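Local coordinates for cytosolic phospholipase A2 delta (Homo sapiens, PDB 5IXC), which hydrolyses glycerophospholipids at the sn-2 position in a calcium-dependent manner, with a preference for linoleic acid at that position, at residues E164-D169 with F213-A218; A218-L223 with L248-I253; A22-Q27 with D149-L154; V257-P262 with L271-E276; K158-R163 with N608-L613. All coordinates share one frame; numbering follows the deposited sequence.

Interaction 1: E164-D169 with F213-A218; sequences ELSCLD and FHYMAA. With BA (barium ion), chain D.
Ser166 and Tyr215 form the middle rung of an antiparallel ladder: Ser166 N donates to Tyr215 O at 2.9 Å, and Tyr215 N returns the bond to Ser166 O at 3.1 Å. Leu168 and Phe213 make a second reciprocal pair, with Leu168 N to Phe213 O at 2.7 Å. At the other end Glu164 O has two donors. One is Ala217 N at 2.6 Å, with a nearly straight N-H (170°), and the other is a water that also accepts from Ala218 N. That water therefore bridges Glu164 O and Ala218 N just past the end of strand 213-216.

The side chain of Tyr215 has CG between the backbone N and carbonyl carbon (chi1 59°), which folds its ring back over strand 165-169. Ser166 OG sits over one ring face, 3.2 Å from Tyr215 CE1, and Leu168 CB touches CE2. Beyond the pair, Cys167 SG lies obliquely against the His214 ring, 3.2 Å from His214 CD2.

The remaining polar groups have partners outside the two segments. Glu164 pairs with Arg150 and Asn153 N, His214 ND1 with Glu198, and Asp169 with Arg212 through OD1 and a barium ion through OD2. Cys167, disulfide-linked to Cys278, and Asp169 bond by their backbones to strand 269-277, so strand 165-169 has ladders on both edges, consistent with an inner strand of a C2-type beta-sandwich.

Interaction 2: A218-L223 with L248-I253; sequences ALETEL and LRPLTI
Leu248 and Thr221 make a reciprocal antiparallel rung at the end of a ladder between strands 221-226 and 244-248, in the four-stranded sheet of what is probably a second C2-type sandwich. Leu248 N reaches Thr221 O at 2.6 Å and Thr221 N reaches Leu248 O at 3.2 Å. Of all residues here, Leu248 has the most surface buried by the contact. Its CG stands anti to the carbonyl carbon (chi1 -55°), which directs the side chain along Thr221; Leu248 CD1 lies 4.2 Å from Thr221 CG2 and about as close to the backbone of Glu222 and Leu223. Thr221 OG1 is turned to Lys194 O instead.

Pro250 comes next in buried surface. Past the rung the segments carry on side by side without further mutual hydrogen bonds, and its ring packs between the backbones there: CB lies against the carbonyl oxygens of Ala218 and Leu219, while Pro250 CD packs on the Glu220 carboxylate, 3.7 Å from Glu220 OE1. Glu220 also runs alongside Arg249, although Glu220 OE2 and Arg249 NE stay 5.4 Å apart, too far for a salt bridge.

At the far end Leu251, whose backbone is bonded to Ala217, sends CD2 across to Ala218, 3.7 Å from Ala218 CB.

Interaction 3: A22-Q27 with D149-L154; sequences ASTCWQ and DRPENL
Ser23 and Glu152 hold the two segments together by a reciprocal pair of backbone bonds: Ser23 N to Glu152 O at 3.1 Å, straight at 166°, and Glu152 N to Ser23 O at 2.8 Å. The second is more bent, at 138°. Next to this rung Ala22 faces Asn153 in a non-hydrogen-bonded pair, and Ala22 CA points its hydrogen at Glu152 O.

Pro151 carries the apolar part. Its CB is touched by Ala22 CB at 4.2 Å and by Thr24 CG2 at 3.7 Å, so Pro151 CB meets both methyls. Thr24 CG2 gets there because it stands anti to its own carbonyl carbon, and the side chains of Thr24 and Pro151 meet at a slant.

On the Ser23 and Glu152 face of the pair, Glu152 extends fully from a chi1 of 178° and brings OE1 to 3.6 Å from Cys25 SG. The second shell fixes the carboxylate: OE2 takes a salt bridge from Arg163 NE and a bond from Glu164 N, while OE1 accepts from Gln85 NE2. Gln85 also holds Ser23 OG through its OE1, so one amide steadies both sides of the rung.

With so many donors gathered round a buried carboxylate, Glu152 probably stays ionised, and the first C2 domain is joined to the following strands by polar as well as apolar links.

Interaction 4: V257-P262 with L271-E276; sequences VTMDVP and LQLKAE
Met259 and Leu271 lie side by side and point the same way from a hydrogen-bonded pair, Met259 CG resting 4.1 Å from Leu271 CB. Met259 meets Leu273 differently: the two side chains slant across one another, and Met259 CG comes 4.1 Å from Leu273 CD1, so one methylene touches both leucines from the same side. It can do this because chi1 is 58°, which sets CG between the backbone N and carbonyl carbon and swings the chain over the neighbouring strand. Val261 also slants against Leu271, its CG2 being 3.9 Å from Leu271 CD1. Val257 CB stands 4.3 Å from Leu273 CB.

These residues line one face of a beta hairpin, strands 257-261 and 269-277; the directions of segments 257-261 and 271-276 are 146° apart, that is, antiparallel with a twist. Four backbone bonds knit it: Val257 N to Leu273 O and Leu273 N to Val257 O are both 2.8 Å, and Met259 and Leu271 make a second, slightly longer reciprocal pair. On the apolar face Met259 packs on Leu244 and Val246 of strand 244-248, and Leu271 and Leu273 on Val170 of strand 160-171, consistent with the core of a C2-type sandwich.

On the other face Thr258 and Gln272 lie side by side, pointing the same way, from a non-hydrogen-bonded pair. Gln272 folds at chi2 (74°), which brings its NE2 back to 3.8 Å from Thr258 CG2, a contact of packing rather than of bonding.

Interaction 5: K158-R163 with N608-L613; sequences KVIVAR and NFLQGL
Leu613 sets its two methyls against a short stretch of strand 160-162: CD1 touches Ile160 CG2 at 4.1 Å and CD2 touches Ala162 CB at 3.8 Å. The isobutyl fork thus spans Val161 along one side of the strand, one methyl on Ile160 and the other on Ala162, two residues further along. Between them Val161 offers its backbone: its O lies 3.8 Å from Leu613 CA, while its own side chain turns off to Leu154 and Thr156. The small Ala162 is the hollow here, since its single methyl lets Leu613 CD2 come down to within 3.9 Å of Ala162 CA.

Ile160 is the bump on the other side of the fit. Its CD1 reaches 3.8 Å from Leu610 CD2, the two chains crossing at about a right angle, and rests against the junction of the two leucine ends. A type II turn from Leu610 to Leu613, closed by Leu613 N to Leu610 O, brings those ends together. Gly612, in its third position with a phi of 104°, lets the chain double back so that the ends of both leucines reach the strand. A type I turn from Asn608 to Gln611 overlaps its start, with Asn608 OD1 accepting from Leu610 N in an Asx turn.

Ala499 of strand 499-501 covers both Ile160 and Leu610, placing the contact where the strand from the C2-type region meets the catalytic domain. The three closest side-chain contacts are all carbon on carbon, so the fit depends on shape and apolar burial, while a backbone hydrogen bond of Val161 with Gln614 lies alongside.

In the fold
Strand 160-171 is the common element: interactions 1 and 5 both use it, and it neighbours strand 152-156 of interaction 3 and strand 269-277 of interaction 4 in one antiparallel sheet. Interaction 2 belongs to a separate four-stranded sheet, yet it shares Ala218 with interaction 1, their centres about 8 Å apart. Interactions 4 and 5 are the most distant pair, about 30 Å between centres, without touching. In sequence order interaction 3 closes before interactions 1, 2 and 4, which are nested in the long loop that interaction 5 closes. The sheet thus runs from the first C2 domain through the second C2-like region to the catalytic domain, a continuous beta connection between membrane-binding and catalytic parts.

Interaction 1: E164-D169 with F213-A218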
# COMPACT_ATOMS: atom_id res chain seq x y z
N GLU A 164 5.06 -18.47 14.78
CA GLU A 164 6.16 -18.62 15.73
C GLU A 164 7.48 -18.78 15.00
O GLU A 164 7.63 -19.61 14.11
CB GLU A 164 5.96 -19.81 16.65
CG GLU A 164 6.87 -19.76 17.86
CD GLU A 164 6.80 -21.03 18.67
OE1 GLU A 164 7.87 -21.64 18.89
OE2 GLU A 164 5.67 -21.43 19.06
N LEU A 165 8.44 -17.98 15.45
CA LEU A 165 9.72 -17.83 14.79
C LEU A 165 10.81 -18.36 15.69
O LEU A 165 10.86 -18.03 16.86
CB LEU A 165 9.95 -16.35 14.56
CG LEU A 165 10.66 -15.96 13.28
CD1 LEU A 165 9.81 -16.32 12.07
CD2 LEU A 165 10.92 -14.47 13.32
N SER A 166 11.68 -19.20 15.15
CA SER A 166 12.87 -19.57 15.89
C SER A 166 14.08 -19.10 15.13
O SER A 166 13.99 -18.76 13.95
CB SER A 166 12.92 -21.07 16.20
OG SER A 166 12.65 -21.85 15.06
N CYS A 167 15.20 -19.02 15.82
CA CYS A 167 16.41 -18.51 15.25
C CYS A 167 17.48 -19.56 15.37
O CYS A 167 17.56 -20.23 16.39
CB CYS A 167 16.82 -17.25 15.98
SG CYS A 167 15.97 -15.70 15.44
N LEU A 168 18.27 -19.71 14.32
CA LEU A 168 19.37 -20.65 14.37
C LEU A 168 20.62 -19.84 14.46
O LEU A 168 20.83 -18.92 13.69
CB LEU A 168 19.40 -21.52 13.12
CG LEU A 168 20.24 -22.81 13.12
CD1 LEU A 168 21.57 -22.62 12.42
CD2 LEU A 168 20.50 -23.35 14.50
N ASP A 169 21.47 -20.19 15.41
CA ASP A 169 22.68 -19.46 15.64
C ASP A 169 23.91 -20.31 15.40
O ASP A 169 24.01 -21.40 15.94
CB ASP A 169 22.67 -18.94 17.06
CG ASP A 169 23.14 -17.55 17.14
OD1 ASP A 169 22.32 -16.69 17.52
OD2 ASP A 169 24.32 -17.31 16.79
N PHE A 213 19.96 -17.28 11.45
CA PHE A 213 18.87 -17.64 10.53
C PHE A 213 17.53 -17.55 11.25
O PHE A 213 17.36 -18.10 12.33
CB PHE A 213 19.01 -19.07 10.03
CG PHE A 213 20.06 -19.25 8.98
CD1 PHE A 213 19.72 -19.21 7.62
CD2 PHE A 213 21.37 -19.52 9.33
CE1 PHE A 213 20.69 -19.41 6.65
CE2 PHE A 213 22.35 -19.71 8.37
CZ PHE A 213 22.00 -19.66 7.02
N HIS A 214 16.58 -16.87 10.62
CA HIS A 214 15.20 -16.80 11.12
C HIS A 214 14.29 -17.67 10.26
O HIS A 214 14.34 -17.62 9.03
CB HIS A 214 14.67 -15.36 11.08
CG HIS A 214 15.53 -14.37 11.80
ND1 HIS A 214 16.73 -13.92 11.29
CD2 HIS A 214 15.37 -13.73 12.98
CE1 HIS A 214 17.27 -13.06 12.13
NE2 HIS A 214 16.46 -12.92 13.16
N TYR A 215 13.45 -18.45 10.92
CA TYR A 215 12.54 -19.36 10.23
C TYR A 215 11.42 -19.77 11.14
O TYR A 215 11.59 -19.80 12.33
CB TYR A 215 13.29 -20.59 9.74
CG TYR A 215 13.95 -21.36 10.85
CD1 TYR A 215 13.35 -22.49 11.40
CD2 TYR A 215 15.16 -20.95 11.36
CE1 TYR A 215 13.96 -23.19 12.43
CE2 TYR A 215 15.77 -21.64 12.39
CZ TYR A 215 15.17 -22.76 12.92
OH TYR A 215 15.80 -23.45 13.94
N MET A 216 10.29 -20.11 10.56
CA MET A 216 9.12 -20.55 11.33
C MET A 216 9.42 -21.79 12.17
O MET A 216 10.11 -22.71 11.72
CB MET A 216 7.95 -20.87 10.40
CG MET A 216 7.07 -19.69 10.06
SD MET A 216 5.86 -20.16 8.81
CE MET A 216 6.85 -19.77 7.35
N ALA A 217 8.87 -21.80 13.38
CA ALA A 217 9.07 -22.93 14.31
C ALA A 217 8.35 -24.18 13.84
O ALA A 217 8.80 -25.29 14.08
CB ALA A 217 8.61 -22.56 15.71
N ALA A 218 7.24 -23.99 13.13
CA ALA A 218 6.41 -25.10 12.66
C ALA A 218 6.94 -25.83 11.41
O ALA A 218 6.40 -26.87 11.04
CB ALA A 218 4.97 -24.65 12.44
BA BA D . 25.68 -15.84 19.10
O HOH W 1 5.96 -21.41 13.23

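Interaction 2: A218-L223 with L248-I253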
# COMPACT_ATOMS: atom_id res chain seq x y z
N ALA A 218 7.24 -23.99 13.13
CA ALA A 218 6.41 -25.10 12.66
C ALA A 218 6.94 -25.83 11.41
O ALA A 218 6.40 -26.87 11.04
CB ALA A 218 4.97 -24.65 12.44
N LEU A 219 7.99 -25.31 10.79
CA LEU A 219 8.59 -25.98 9.64
C LEU A 219 9.35 -27.24 10.04
O LEU A 219 9.86 -27.36 11.16
CB LEU A 219 9.54 -25.06 8.86
CG LEU A 219 8.95 -23.82 8.19
CD1 LEU A 219 10.08 -23.03 7.55
CD2 LEU A 219 7.88 -24.17 7.16
N GLU A 220 9.42 -28.17 9.09
CA GLU A 220 10.20 -29.39 9.21
C GLU A 220 11.32 -29.22 8.20
O GLU A 220 11.13 -29.44 7.01
CB GLU A 220 9.35 -30.62 8.88
CG GLU A 220 10.13 -31.94 8.74
CD GLU A 220 10.12 -32.77 10.01
OE1 GLU A 220 9.02 -33.18 10.46
OE2 GLU A 220 11.21 -33.03 10.56
N THR A 221 12.48 -28.80 8.67
CA THR A 221 13.57 -28.50 7.75
C THR A 221 14.94 -28.86 8.29
O THR A 221 15.07 -29.60 9.26
CB THR A 221 13.55 -27.03 7.34
OG1 THR A 221 14.60 -26.79 6.39
CG2 THR A 221 13.71 -26.10 8.55
N GLU A 222 15.98 -28.37 7.61
CA GLU A 222 17.33 -28.76 7.95
C GLU A 222 18.32 -27.66 7.66
O GLU A 222 18.06 -26.75 6.88
CB GLU A 222 17.73 -30.02 7.19
CG GLU A 222 17.91 -29.82 5.70
CD GLU A 222 17.76 -31.12 4.93
OE1 GLU A 222 17.11 -32.05 5.46
OE2 GLU A 222 18.29 -31.21 3.79
N LEU A 223 19.46 -27.74 8.31
CA LEU A 223 20.57 -26.87 7.95
C LEU A 223 21.65 -27.68 7.25
O LEU A 223 22.06 -28.74 7.71
CB LEU A 223 21.16 -26.18 9.16
CG LEU A 223 22.40 -25.35 8.79
CD1 LEU A 223 22.07 -23.88 8.62
CD2 LEU A 223 23.48 -25.54 9.84
N LEU A 248 16.13 -29.99 11.65
CA LEU A 248 15.49 -29.04 12.54
C LEU A 248 14.02 -29.43 12.62
O LEU A 248 13.20 -29.01 11.80
CB LEU A 248 15.64 -27.61 12.01
CG LEU A 248 17.07 -27.13 11.73
CD1 LEU A 248 17.06 -25.78 11.04
CD2 LEU A 248 17.89 -27.06 13.01
N ARG A 249 13.70 -30.28 13.59
CA ARG A 249 12.33 -30.75 13.78
C ARG A 249 11.44 -29.59 14.23
O ARG A 249 11.91 -28.68 14.90
CB ARG A 249 12.26 -31.88 14.81
CG ARG A 249 12.50 -33.28 14.26
CD ARG A 249 12.08 -34.32 15.29
NE ARG A 249 12.70 -35.64 15.07
CZ ARG A 249 12.73 -36.63 15.96
NH1 ARG A 249 12.18 -36.48 17.17
NH2 ARG A 249 13.31 -37.78 15.65
N PRO A 250 10.14 -29.64 13.90
CA PRO A 250 9.24 -28.55 14.24
C PRO A 250 8.84 -28.53 15.71
O PRO A 250 8.73 -29.59 16.34
CB PRO A 250 7.99 -28.83 13.39
CG PRO A 250 8.20 -30.15 12.72
CD PRO A 250 9.42 -30.78 13.31
N LEU A 251 8.62 -27.33 16.23
CA LEU A 251 8.09 -27.10 17.60
C LEU A 251 8.87 -27.84 18.69
O LEU A 251 8.27 -28.34 19.66
CB LEU A 251 6.58 -27.46 17.68
CG LEU A 251 5.51 -26.50 17.15
CD1 LEU A 251 5.52 -25.16 17.87
CD2 LEU A 251 5.67 -26.27 15.66
N THR A 252 10.19 -27.92 18.54
CA THR A 252 11.03 -28.58 19.55
C THR A 252 12.03 -27.60 20.17
O THR A 252 12.51 -26.68 19.51
CB THR A 252 11.79 -29.81 19.00
OG1 THR A 252 12.79 -29.41 18.05
CG2 THR A 252 10.82 -30.81 18.35
N ILE A 253 12.32 -27.80 21.45
CA ILE A 253 13.35 -27.01 22.13
C ILE A 253 14.70 -27.43 21.55
O ILE A 253 15.03 -28.61 21.50
CB ILE A 253 13.33 -27.18 23.66
CG1 ILE A 253 11.96 -26.78 24.24
CG2 ILE A 253 14.41 -26.32 24.30
CD1 ILE A 253 11.76 -27.14 25.70

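Interaction 3: A22-Q27 with D149-L154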
# COMPACT_ATOMS: atom_id res chain seq x y z
N ALA A 22 -2.27 -19.41 21.57
CA ALA A 22 -1.67 -20.73 21.53
C ALA A 22 -2.62 -21.67 20.82
O ALA A 22 -3.79 -21.77 21.19
CB ALA A 22 -1.36 -21.23 22.92
N SER A 23 -2.11 -22.36 19.80
CA SER A 23 -2.89 -23.30 19.00
C SER A 23 -1.98 -24.41 18.51
O SER A 23 -0.89 -24.15 18.04
CB SER A 23 -3.53 -22.59 17.81
OG SER A 23 -4.11 -23.53 16.92
N THR A 24 -2.42 -25.65 18.65
CA THR A 24 -1.64 -26.80 18.17
C THR A 24 -1.81 -26.95 16.65
O THR A 24 -2.88 -26.69 16.09
CB THR A 24 -2.04 -28.12 18.85
OG1 THR A 24 -3.46 -28.30 18.77
CG2 THR A 24 -1.62 -28.12 20.30
N CYS A 25 -0.74 -27.40 16.01
CA CYS A 25 -0.80 -27.72 14.60
C CYS A 25 -1.36 -29.11 14.42
O CYS A 25 -1.40 -29.90 15.36
CB CYS A 25 0.59 -27.65 13.97
SG CYS A 25 1.22 -25.96 13.88
N TRP A 26 -1.80 -29.38 13.21
CA TRP A 26 -2.24 -30.71 12.79
C TRP A 26 -1.24 -31.24 11.76
O TRP A 26 -0.55 -30.48 11.10
CB TRP A 26 -3.64 -30.61 12.17
CG TRP A 26 -4.75 -30.92 13.12
CD1 TRP A 26 -5.32 -32.15 13.32
CD2 TRP A 26 -5.43 -30.01 13.98
NE1 TRP A 26 -6.32 -32.06 14.26
CE2 TRP A 26 -6.41 -30.76 14.69
CE3 TRP A 26 -5.32 -28.65 14.24
CZ2 TRP A 26 -7.26 -30.19 15.63
CZ3 TRP A 26 -6.17 -28.07 15.18
CH2 TRP A 26 -7.13 -28.84 15.87
N GLN A 27 -1.14 -32.56 11.65
CA GLN A 27 -0.34 -33.18 10.60
C GLN A 27 -1.21 -33.58 9.41
O GLN A 27 -2.14 -34.39 9.55
CB GLN A 27 0.38 -34.41 11.11
CG GLN A 27 1.62 -34.73 10.31
CD GLN A 27 1.95 -36.21 10.27
OE1 GLN A 27 1.07 -37.04 10.05
NE2 GLN A 27 3.22 -36.54 10.44
N ASP A 149 2.64 -32.19 19.75
CA ASP A 149 3.66 -31.17 19.90
C ASP A 149 3.10 -30.18 20.89
O ASP A 149 1.90 -30.18 21.16
CB ASP A 149 3.95 -30.47 18.57
CG ASP A 149 4.59 -31.39 17.54
OD1 ASP A 149 5.69 -31.92 17.80
OD2 ASP A 149 3.98 -31.55 16.46
N ARG A 150 3.96 -29.32 21.43
CA ARG A 150 3.47 -28.16 22.17
C ARG A 150 2.68 -27.28 21.20
O ARG A 150 2.96 -27.29 19.99
CB ARG A 150 4.63 -27.36 22.79
CG ARG A 150 5.66 -26.85 21.78
CD ARG A 150 6.73 -26.01 22.46
NE ARG A 150 7.62 -25.38 21.48
CZ ARG A 150 7.31 -24.32 20.74
NH1 ARG A 150 6.12 -23.72 20.83
NH2 ARG A 150 8.21 -23.84 19.89
N PRO A 151 1.69 -26.53 21.70
CA PRO A 151 1.01 -25.61 20.79
C PRO A 151 1.96 -24.52 20.26
O PRO A 151 2.90 -24.13 20.95
CB PRO A 151 -0.12 -25.01 21.65
CG PRO A 151 0.25 -25.28 23.07
CD PRO A 151 1.17 -26.47 23.07
N GLU A 152 1.71 -24.08 19.03
CA GLU A 152 2.46 -22.99 18.42
C GLU A 152 2.01 -21.67 19.04
O GLU A 152 0.82 -21.46 19.25
CB GLU A 152 2.27 -22.96 16.90
CG GLU A 152 3.02 -21.81 16.23
CD GLU A 152 2.83 -21.76 14.73
OE1 GLU A 152 1.88 -22.41 14.23
OE2 GLU A 152 3.61 -21.05 14.05
N ASN A 153 2.97 -20.80 19.32
CA ASN A 153 2.69 -19.48 19.87
C ASN A 153 2.58 -18.43 18.78
O ASN A 153 3.59 -17.99 18.22
CB ASN A 153 3.77 -19.06 20.87
CG ASN A 153 3.81 -19.94 22.09
OD1 ASN A 153 2.79 -20.14 22.75
ND2 ASN A 153 4.97 -20.51 22.38
N LEU A 154 1.35 -18.02 18.53
CA LEU A 154 1.04 -17.05 17.49
C LEU A 154 0.87 -15.68 18.10
O LEU A 154 0.49 -15.56 19.26
CB LEU A 154 -0.26 -17.43 16.78
CG LEU A 154 -0.34 -18.87 16.30
CD1 LEU A 154 -1.75 -19.18 15.87
CD2 LEU A 154 0.64 -19.11 15.17

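Interaction 4: V257-P262 with L271-E276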
# COMPACT_ATOMS: atom_id res chain seq x y z
N VAL A 257 24.74 -27.97 19.40
CA VAL A 257 25.23 -28.98 18.47
C VAL A 257 26.56 -28.56 17.87
O VAL A 257 26.73 -27.45 17.41
CB VAL A 257 24.23 -29.24 17.32
CG1 VAL A 257 24.76 -30.31 16.38
CG2 VAL A 257 22.88 -29.67 17.86
N THR A 258 27.50 -29.48 17.84
CA THR A 258 28.83 -29.20 17.29
C THR A 258 29.04 -30.05 16.03
O THR A 258 28.97 -31.28 16.09
CB THR A 258 29.92 -29.51 18.33
OG1 THR A 258 29.65 -28.77 19.52
CG2 THR A 258 31.29 -29.14 17.82
N MET A 259 29.25 -29.39 14.90
CA MET A 259 29.56 -30.10 13.67
C MET A 259 30.86 -29.62 13.06
O MET A 259 31.05 -28.44 12.82
CB MET A 259 28.44 -30.05 12.63
CG MET A 259 27.98 -28.68 12.15
SD MET A 259 27.30 -28.71 10.47
CE MET A 259 26.58 -30.35 10.35
N ASP A 260 31.75 -30.58 12.85
CA ASP A 260 32.98 -30.36 12.09
C ASP A 260 32.69 -30.57 10.62
O ASP A 260 32.16 -31.60 10.22
CB ASP A 260 34.06 -31.31 12.57
CG ASP A 260 34.35 -31.14 14.03
OD1 ASP A 260 35.41 -30.57 14.35
OD2 ASP A 260 33.51 -31.55 14.87
N VAL A 261 33.04 -29.58 9.82
CA VAL A 261 32.75 -29.60 8.39
C VAL A 261 34.07 -29.77 7.65
O VAL A 261 34.98 -28.96 7.84
CB VAL A 261 32.05 -28.31 7.94
CG1 VAL A 261 31.74 -28.37 6.46
CG2 VAL A 261 30.77 -28.09 8.74
N PRO A 262 34.18 -30.82 6.81
CA PRO A 262 35.46 -31.10 6.18
C PRO A 262 35.73 -30.19 5.00
O PRO A 262 34.85 -29.92 4.19
CB PRO A 262 35.31 -32.56 5.71
CG PRO A 262 33.85 -32.72 5.45
CD PRO A 262 33.14 -31.79 6.40
N LEU A 271 31.81 -25.83 13.92
CA LEU A 271 30.67 -24.93 14.10
C LEU A 271 29.89 -25.26 15.36
O LEU A 271 29.73 -26.43 15.69
CB LEU A 271 29.71 -25.02 12.91
CG LEU A 271 30.27 -24.69 11.52
CD1 LEU A 271 29.20 -24.95 10.47
CD2 LEU A 271 30.76 -23.26 11.42
N GLN A 272 29.41 -24.24 16.05
CA GLN A 272 28.45 -24.43 17.14
C GLN A 272 27.10 -23.93 16.69
O GLN A 272 26.98 -22.84 16.15
CB GLN A 272 28.85 -23.69 18.40
CG GLN A 272 29.89 -24.40 19.24
CD GLN A 272 31.27 -24.34 18.63
OE1 GLN A 272 31.73 -23.28 18.19
NE2 GLN A 272 31.96 -25.48 18.59
N LEU A 273 26.07 -24.75 16.91
CA LEU A 273 24.75 -24.43 16.46
C LEU A 273 23.82 -24.52 17.63
O LEU A 273 23.91 -25.45 18.42
CB LEU A 273 24.28 -25.44 15.41
CG LEU A 273 24.82 -25.33 13.98
CD1 LEU A 273 26.33 -25.34 13.92
CD2 LEU A 273 24.28 -26.52 13.22
N LYS A 274 22.92 -23.55 17.73
CA LYS A 274 21.82 -23.67 18.66
C LYS A 274 20.61 -22.96 18.14
O LYS A 274 20.73 -21.94 17.48
CB LYS A 274 22.20 -23.08 20.01
CG LYS A 274 21.50 -23.77 21.17
CD LYS A 274 21.41 -22.91 22.40
CE LYS A 274 20.14 -23.21 23.19
NZ LYS A 274 20.16 -24.56 23.81
N ALA A 275 19.44 -23.48 18.49
CA ALA A 275 18.20 -22.88 18.06
C ALA A 275 17.44 -22.35 19.25
O ALA A 275 17.38 -22.98 20.30
CB ALA A 275 17.37 -23.90 17.30
N GLU A 276 16.87 -21.17 19.08
CA GLU A 276 16.10 -20.52 20.13
C GLU A 276 15.04 -19.65 19.49
O GLU A 276 15.10 -19.37 18.29
CB GLU A 276 17.02 -19.68 21.02
CG GLU A 276 16.44 -19.41 22.42
CD GLU A 276 16.55 -17.95 22.84
OE1 GLU A 276 15.70 -17.44 23.62
OE2 GLU A 276 17.53 -17.30 22.39

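Interaction 5: K158-R163 with N608-L613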
# COMPACT_ATOMS: atom_id res chain seq x y z
N LYS A 158 -6.44 -11.06 14.78
CA LYS A 158 -7.67 -11.68 14.24
C LYS A 158 -7.86 -11.56 12.74
O LYS A 158 -8.81 -12.11 12.20
CB LYS A 158 -8.92 -11.23 14.99
CG LYS A 158 -8.96 -11.80 16.40
CD LYS A 158 -10.06 -11.18 17.24
CE LYS A 158 -10.00 -11.69 18.67
NZ LYS A 158 -11.18 -11.25 19.47
N VAL A 159 -6.98 -10.83 12.06
CA VAL A 159 -6.94 -10.90 10.59
C VAL A 159 -5.53 -11.28 10.11
O VAL A 159 -5.38 -12.19 9.30
CB VAL A 159 -7.57 -9.66 9.88
CG1 VAL A 159 -8.28 -8.77 10.87
CG2 VAL A 159 -6.56 -8.89 9.04
N ILE A 160 -4.51 -10.61 10.64
CA ILE A 160 -3.11 -10.99 10.40
C ILE A 160 -2.56 -11.86 11.53
O ILE A 160 -2.86 -11.64 12.70
CB ILE A 160 -2.20 -9.76 10.18
CG1 ILE A 160 -2.16 -9.40 8.70
CG2 ILE A 160 -0.78 -10.02 10.67
CD1 ILE A 160 -1.25 -8.23 8.38
N VAL A 161 -1.74 -12.83 11.15
CA VAL A 161 -1.09 -13.75 12.07
C VAL A 161 0.41 -13.76 11.84
O VAL A 161 0.89 -13.97 10.72
CB VAL A 161 -1.59 -15.19 11.88
CG1 VAL A 161 -0.80 -16.17 12.72
CG2 VAL A 161 -3.06 -15.29 12.23
N ALA A 162 1.15 -13.51 12.91
CA ALA A 162 2.58 -13.77 12.93
C ALA A 162 2.83 -15.17 13.52
O ALA A 162 2.58 -15.42 14.68
CB ALA A 162 3.35 -12.71 13.71
N ARG A 163 3.28 -16.08 12.67
CA ARG A 163 3.71 -17.40 13.09
C ARG A 163 4.90 -17.37 14.06
O ARG A 163 5.64 -16.39 14.15
CB ARG A 163 4.06 -18.27 11.87
CG ARG A 163 2.96 -18.40 10.82
CD ARG A 163 1.70 -19.08 11.36
NE ARG A 163 1.98 -20.47 11.73
CZ ARG A 163 1.99 -21.50 10.89
NH1 ARG A 163 1.72 -21.35 9.60
NH2 ARG A 163 2.27 -22.71 11.35
N ASN A 608 7.44 -5.92 0.76
CA ASN A 608 6.91 -4.92 1.70
C ASN A 608 6.96 -5.40 3.15
O ASN A 608 7.36 -6.53 3.43
CB ASN A 608 5.47 -4.53 1.30
CG ASN A 608 4.49 -5.69 1.39
OD1 ASN A 608 4.75 -6.70 2.03
ND2 ASN A 608 3.35 -5.54 0.72
N PHE A 609 6.53 -4.54 4.08
CA PHE A 609 6.71 -4.82 5.51
C PHE A 609 5.81 -5.91 6.09
O PHE A 609 5.91 -6.23 7.27
CB PHE A 609 6.63 -3.54 6.34
CG PHE A 609 5.25 -2.95 6.47
CD1 PHE A 609 4.39 -3.39 7.45
CD2 PHE A 609 4.85 -1.91 5.64
CE1 PHE A 609 3.13 -2.84 7.58
CE2 PHE A 609 3.60 -1.35 5.77
CZ PHE A 609 2.73 -1.82 6.74
N LEU A 610 4.96 -6.50 5.25
CA LEU A 610 4.14 -7.65 5.66
C LEU A 610 4.84 -8.99 5.36
O LEU A 610 4.34 -10.05 5.71
CB LEU A 610 2.79 -7.63 4.94
CG LEU A 610 1.87 -6.44 5.17
CD1 LEU A 610 0.62 -6.65 4.34
CD2 LEU A 610 1.48 -6.23 6.63
N GLN A 611 5.99 -8.93 4.72
CA GLN A 611 6.66 -10.14 4.28
C GLN A 611 6.69 -11.17 5.40
O GLN A 611 7.21 -10.91 6.49
CB GLN A 611 8.09 -9.84 3.84
CG GLN A 611 8.71 -10.93 2.99
CD GLN A 611 10.19 -10.73 2.76
OE1 GLN A 611 10.72 -9.62 2.89
NE2 GLN A 611 10.87 -11.81 2.41
N GLY A 612 6.12 -12.35 5.13
CA GLY A 612 6.18 -13.49 6.05
C GLY A 612 4.87 -13.71 6.79
O GLY A 612 4.49 -14.85 7.07
N LEU A 613 4.19 -12.62 7.08
CA LEU A 613 2.93 -12.66 7.81
C LEU A 613 1.88 -13.42 7.02
O LEU A 613 2.00 -13.60 5.82
CB LEU A 613 2.44 -11.26 8.13
CG LEU A 613 3.43 -10.43 8.95
CD1 LEU A 613 2.89 -9.02 9.14
CD2 LEU A 613 3.73 -11.05 10.31